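Local coordinates for protein ATP phosphoribosyltransferase (Thermotoga maritima, PDB 1O63) that probably catalyses the first step of histidine biosynthesis, condensing ATP with 5-phosphoribose 1-diphosphate to give N'-(5'-phosphoribosyl)-ATP and diphosphate, at residues T23-E28 with K38-F43; P79-T84 with V169-V174. All blocks are in the same frame, centred on the assembly; numbering follows the deposited sequence.

Contact 1: T23-E28 with K38-F43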
# COMPACT_ATOMS: atom_id res chain seq x y z
N THR A 23 -17.91 6.58 23.93
CA THR A 23 -17.63 7.84 24.58
C THR A 23 -18.80 8.82 24.42
O THR A 23 -18.88 9.80 25.17
CB THR A 23 -16.35 8.55 24.11
OG1 THR A 23 -16.57 9.11 22.81
CG2 THR A 23 -15.19 7.57 24.07
N GLY A 24 -19.75 8.52 23.55
CA GLY A 24 -20.92 9.33 23.31
C GLY A 24 -21.00 9.94 21.92
O GLY A 24 -21.98 10.59 21.58
N VAL A 25 -20.01 9.66 21.04
CA VAL A 25 -20.07 10.26 19.71
C VAL A 25 -21.21 9.70 18.87
O VAL A 25 -21.38 8.50 18.74
CB VAL A 25 -18.75 10.09 18.94
CG1 VAL A 25 -18.84 10.80 17.59
CG2 VAL A 25 -17.56 10.57 19.72
N ILE A 26 -21.99 10.62 18.28
CA ILE A 26 -23.10 10.22 17.41
C ILE A 26 -22.90 10.89 16.04
O ILE A 26 -22.69 12.10 16.00
CB ILE A 26 -24.46 10.66 17.99
CG1 ILE A 26 -24.84 9.83 19.20
CG2 ILE A 26 -25.54 10.57 16.91
CD1 ILE A 26 -25.97 10.36 20.04
N PHE A 27 -22.92 10.13 14.96
CA PHE A 27 -22.72 10.77 13.65
C PHE A 27 -24.04 11.11 12.98
O PHE A 27 -24.93 10.28 12.90
CB PHE A 27 -21.88 9.87 12.74
CG PHE A 27 -20.50 9.59 13.28
CD1 PHE A 27 -19.58 10.61 13.39
CD2 PHE A 27 -20.16 8.32 13.70
CE1 PHE A 27 -18.32 10.38 13.90
CE2 PHE A 27 -18.89 8.09 14.22
CZ PHE A 27 -17.97 9.11 14.31
N GLU A 28 -24.13 12.33 12.46
CA GLU A 28 -25.34 12.74 11.73
C GLU A 28 -25.20 12.41 10.25
O GLU A 28 -26.20 12.14 9.57
CB GLU A 28 -25.61 14.22 11.93
CG GLU A 28 -26.56 14.87 10.95
CD GLU A 28 -28.01 14.50 11.10
OE1 GLU A 28 -28.39 13.33 10.85
OE2 GLU A 28 -28.83 15.39 11.46
N LYS A 38 -21.74 16.04 16.00
CA LYS A 38 -21.68 17.24 16.84
C LYS A 38 -20.30 17.29 17.48
O LYS A 38 -19.90 16.37 18.20
CB LYS A 38 -22.75 17.17 17.92
CG LYS A 38 -22.53 18.04 19.14
CD LYS A 38 -23.39 17.61 20.31
CE LYS A 38 -24.85 17.46 19.93
NZ LYS A 38 -25.74 17.54 21.13
N ASP A 39 -19.56 18.36 17.21
CA ASP A 39 -18.26 18.56 17.83
C ASP A 39 -17.19 17.55 17.42
O ASP A 39 -16.13 17.49 18.07
CB ASP A 39 -18.41 18.53 19.36
CG ASP A 39 -19.45 19.47 19.92
OD1 ASP A 39 -19.87 19.23 21.09
OD2 ASP A 39 -19.89 20.41 19.23
N ILE A 40 -17.42 16.75 16.39
CA ILE A 40 -16.45 15.76 15.96
C ILE A 40 -16.57 15.42 14.48
O ILE A 40 -17.65 15.11 13.97
CB ILE A 40 -16.50 14.46 16.78
CG1 ILE A 40 -15.43 13.48 16.24
CG2 ILE A 40 -17.87 13.82 16.66
CD1 ILE A 40 -15.46 12.13 16.92
N VAL A 41 -15.42 15.45 13.81
CA VAL A 41 -15.35 15.02 12.40
C VAL A 41 -14.28 13.91 12.34
O VAL A 41 -13.19 14.11 12.89
CB VAL A 41 -14.91 16.18 11.51
CG1 VAL A 41 -14.52 15.72 10.11
CG2 VAL A 41 -16.02 17.23 11.41
N CYS A 42 -14.63 12.79 11.73
CA CYS A 42 -13.65 11.71 11.59
C CYS A 42 -13.20 11.61 10.13
O CYS A 42 -14.04 11.43 9.26
CB CYS A 42 -14.25 10.35 12.00
SG CYS A 42 -14.47 10.17 13.79
N PHE A 43 -11.89 11.70 9.93
CA PHE A 43 -11.32 11.42 8.60
C PHE A 43 -10.99 9.92 8.57
O PHE A 43 -10.24 9.47 9.44
CB PHE A 43 -10.08 12.27 8.40
CG PHE A 43 -10.31 13.76 8.47
CD1 PHE A 43 -9.47 14.56 9.25
CD2 PHE A 43 -11.29 14.37 7.75
CE1 PHE A 43 -9.67 15.94 9.27
CE2 PHE A 43 -11.49 15.74 7.74
CZ PHE A 43 -10.68 16.53 8.56
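The sulfur of Cys42 meets two carbons of the Phe27 ring: SG lies 3.7 Å from CZ and 3.9 Å from CE1. This is a sulfur-aromatic contact made at a slant, with SG 4.8 Å from the ring centroid and 73° off the ring normal. Phe27 gets there by holding CG anti to its carbonyl carbon (chi1 -61°), which brings the far end of the ring to the strand 40-43.

Two residues back along that strand, Ile40 puts its side chain on the same side as Cys42, and here the contact is branched aliphatic on branched aliphatic. The ends of the Val25 and Ile40 side chains meet head-on, Val25 CG1 at 3.3 Å from Ile40 CG2, a tight methyl-methyl contact, while Ile40 CD1 sits across from both methyls of Val25. The same Ile40 CG2 also comes within a looser 4.4 Å of Phe27 CE1.

Gly24, with positive phi, ends helix 13-23 in a Schellman motif and turns the chain into Val25. Strand 34-37 explains the spacing, since Glu28 bonds through its backbone to Glu36 and Cys42 to Arg35. Leu20 of the helix packs on both Val25 and Cys42, and Met17 packs on Phe27.

No hydrogen bond joins the two segments directly. Their cohesion therefore rests on side-chain fit and dispersion beneath helix 13-23, while strand 34-37 between them takes backbone bonds from both sides.

Contact 2: P79-T84 with V169-V174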
# COMPACT_ATOMS: atom_id res chain seq x y z
N PRO A 79 -0.93 10.01 24.55
CA PRO A 79 -1.41 10.37 25.87
C PRO A 79 -1.53 9.16 26.78
O PRO A 79 -1.33 9.28 27.98
CB PRO A 79 -2.77 11.03 25.62
CG PRO A 79 -3.19 10.48 24.28
CD PRO A 79 -1.91 10.39 23.50
N PHE A 80 -1.90 8.01 26.22
CA PHE A 80 -2.06 6.82 27.07
C PHE A 80 -1.92 5.54 26.27
O PHE A 80 -1.86 5.54 25.03
CB PHE A 80 -3.37 6.88 27.84
CG PHE A 80 -4.61 6.93 27.02
CD1 PHE A 80 -5.22 5.77 26.58
CD2 PHE A 80 -5.21 8.15 26.69
CE1 PHE A 80 -6.39 5.80 25.83
CE2 PHE A 80 -6.37 8.19 25.95
CZ PHE A 80 -6.96 7.03 25.52
N PHE A 81 -1.97 4.42 26.99
CA PHE A 81 -1.79 3.07 26.44
C PHE A 81 -3.08 2.33 26.16
O PHE A 81 -3.95 2.19 27.01
CB PHE A 81 -0.97 2.29 27.50
CG PHE A 81 -0.59 0.89 27.14
CD1 PHE A 81 -1.44 -0.17 27.41
CD2 PHE A 81 0.64 0.61 26.57
CE1 PHE A 81 -1.09 -1.47 27.09
CE2 PHE A 81 1.00 -0.68 26.26
CZ PHE A 81 0.13 -1.73 26.52
N ILE A 82 -3.21 1.75 24.96
CA ILE A 82 -4.42 0.95 24.63
C ILE A 82 -4.04 -0.52 24.64
O ILE A 82 -3.31 -1.01 23.77
CB ILE A 82 -5.01 1.39 23.30
CG1 ILE A 82 -5.34 2.89 23.33
CG2 ILE A 82 -6.27 0.58 22.97
CD1 ILE A 82 -5.74 3.46 21.97
N PRO A 83 -4.45 -1.25 25.67
CA PRO A 83 -4.07 -2.59 25.95
C PRO A 83 -4.08 -3.68 24.92
O PRO A 83 -3.11 -4.47 24.82
CB PRO A 83 -5.03 -2.99 27.12
CG PRO A 83 -5.30 -1.72 27.81
CD PRO A 83 -5.28 -0.65 26.77
N THR A 84 -5.20 -3.97 24.29
CA THR A 84 -5.39 -5.10 23.41
C THR A 84 -4.26 -5.44 22.47
O THR A 84 -3.88 -4.68 21.58
CB THR A 84 -6.71 -4.93 22.62
OG1 THR A 84 -7.67 -4.37 23.53
CG2 THR A 84 -7.21 -6.25 22.09
N VAL A 169 5.07 -6.89 19.65
CA VAL A 169 3.62 -7.11 19.69
C VAL A 169 2.96 -5.84 19.15
O VAL A 169 3.51 -4.77 19.37
CB VAL A 169 3.17 -7.37 21.14
CG1 VAL A 169 1.66 -7.21 21.27
CG2 VAL A 169 3.64 -8.76 21.55
N ILE A 170 1.90 -5.98 18.38
CA ILE A 170 1.24 -4.85 17.75
C ILE A 170 -0.09 -4.55 18.43
O ILE A 170 -0.94 -5.43 18.60
CB ILE A 170 0.99 -5.08 16.26
CG1 ILE A 170 2.34 -5.09 15.49
CG2 ILE A 170 0.08 -4.01 15.66
CD1 ILE A 170 2.18 -5.86 14.18
N ARG A 171 -0.25 -3.29 18.79
CA ARG A 171 -1.47 -2.83 19.45
C ARG A 171 -1.94 -1.54 18.75
O ARG A 171 -1.25 -0.97 17.93
CB ARG A 171 -1.12 -2.39 20.90
CG ARG A 171 -0.31 -3.38 21.69
CD ARG A 171 -0.20 -2.98 23.16
NE ARG A 171 0.12 -4.16 23.98
CZ ARG A 171 1.35 -4.65 24.06
NH1 ARG A 171 2.34 -4.09 23.38
NH2 ARG A 171 1.55 -5.72 24.82
N THR A 172 -3.06 -1.03 19.23
CA THR A 172 -3.57 0.27 18.78
C THR A 172 -2.93 1.34 19.66
O THR A 172 -2.70 1.08 20.84
CB THR A 172 -5.10 0.32 18.97
OG1 THR A 172 -5.62 -0.81 18.24
CG2 THR A 172 -5.71 1.60 18.46
N HIS A 173 -2.62 2.50 19.08
CA HIS A 173 -2.03 3.58 19.89
C HIS A 173 -2.89 4.86 19.61
O HIS A 173 -3.41 4.92 18.50
CB HIS A 173 -0.62 3.90 19.42
CG HIS A 173 0.37 2.79 19.59
ND1 HIS A 173 1.25 2.72 20.62
CD2 HIS A 173 0.58 1.68 18.83
CE1 HIS A 173 1.98 1.59 20.51
NE2 HIS A 173 1.58 0.96 19.42
N VAL A 174 -3.00 5.73 20.57
CA VAL A 174 -3.64 7.04 20.33
C VAL A 174 -2.52 8.08 20.22
O VAL A 174 -1.55 8.05 21.00
CB VAL A 174 -4.66 7.42 21.37
CG1 VAL A 174 -4.10 7.30 22.79
CG2 VAL A 174 -5.18 8.86 21.17
O HOH W 1 -1.17 4.65 22.66
O HOH W 2 -1.36 1.78 23.02
O HOH W 3 -4.30 -2.10 21.68
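The Val174 side chain stands nearly perpendicular to that of Phe80, with the valine methyl CG1 set squarely over the ring: it lies 3.9 Å from the ring centroid and only 7° off the normal, a CH-pi contact. CG1 sits between the backbone N and the carbonyl carbon, which also places it 3.6 Å from Pro79 CG. The proline lies obliquely against it, and its CD packs on Val174 O, a buried carbonyl with no polar partner in the model.

Ile82 points at the opposing strand. Its CB rests 3.4 Å from Thr172 O, and CD1 runs on between Thr172 CG2 and Val174 CB.

At the other end Arg171, extended from CG to NE, crosses the Phe81 ring at a slant. NE lies 3.5 Å from Phe81 CZ, with the ring and guanidinium planes 44° apart; Phe81 CZ is over one guanidinium face, while Pro83 O lies at the edge, in plane, and takes a weak, bent hydrogen bond from NE (3.4 Å, 140°). An alanine here removes the NE donor of Pro83 O and the flank of the Phe81 ring, and would probably leave that ring freer to turn.

The backbones run roughly antiparallel, but bridging waters replace direct strand-to-strand bonds. One links Phe80 O to Val174 N, a second Ile82 N to Thr172 O. A third donates to both Ile82 O and Thr84 O, and accepts from Thr172 N at 2.9 Å. Direct pairing takes over farther along, where Ile170 bonds with Ile86 and Ser87.

Helix 185-204 packs on Pro79 and Phe80, and helix 13-23 on Ile82 and Thr172. On the other flank of strand 161-176, His173 bonds through its backbone to Cys64 of strand 61-65 and through NE2 to Thr66.

Overall arrangement
Both segments of contact 1 precede those of contact 2 along the chain. Their centres are 21 Å apart and their nearest atoms about 8 Å, yet both belong to one mixed sheet. Contact 1 lies near its outer end, across strands 27-30, 34-37 and 40-45; contact 2 lies between the neighbouring strands 81-94 and 161-176. Helix 13-23 packs against both, and helix 185-204 reaches Thr23 as well as Pro79 and Phe80. In the fold that this family shares with type II periplasmic binding proteins, long strands such as those of contact 2 cross between two lobes, so contact 1 belongs to the periphery of one lobe and contact 2 probably to the approach to the hinge.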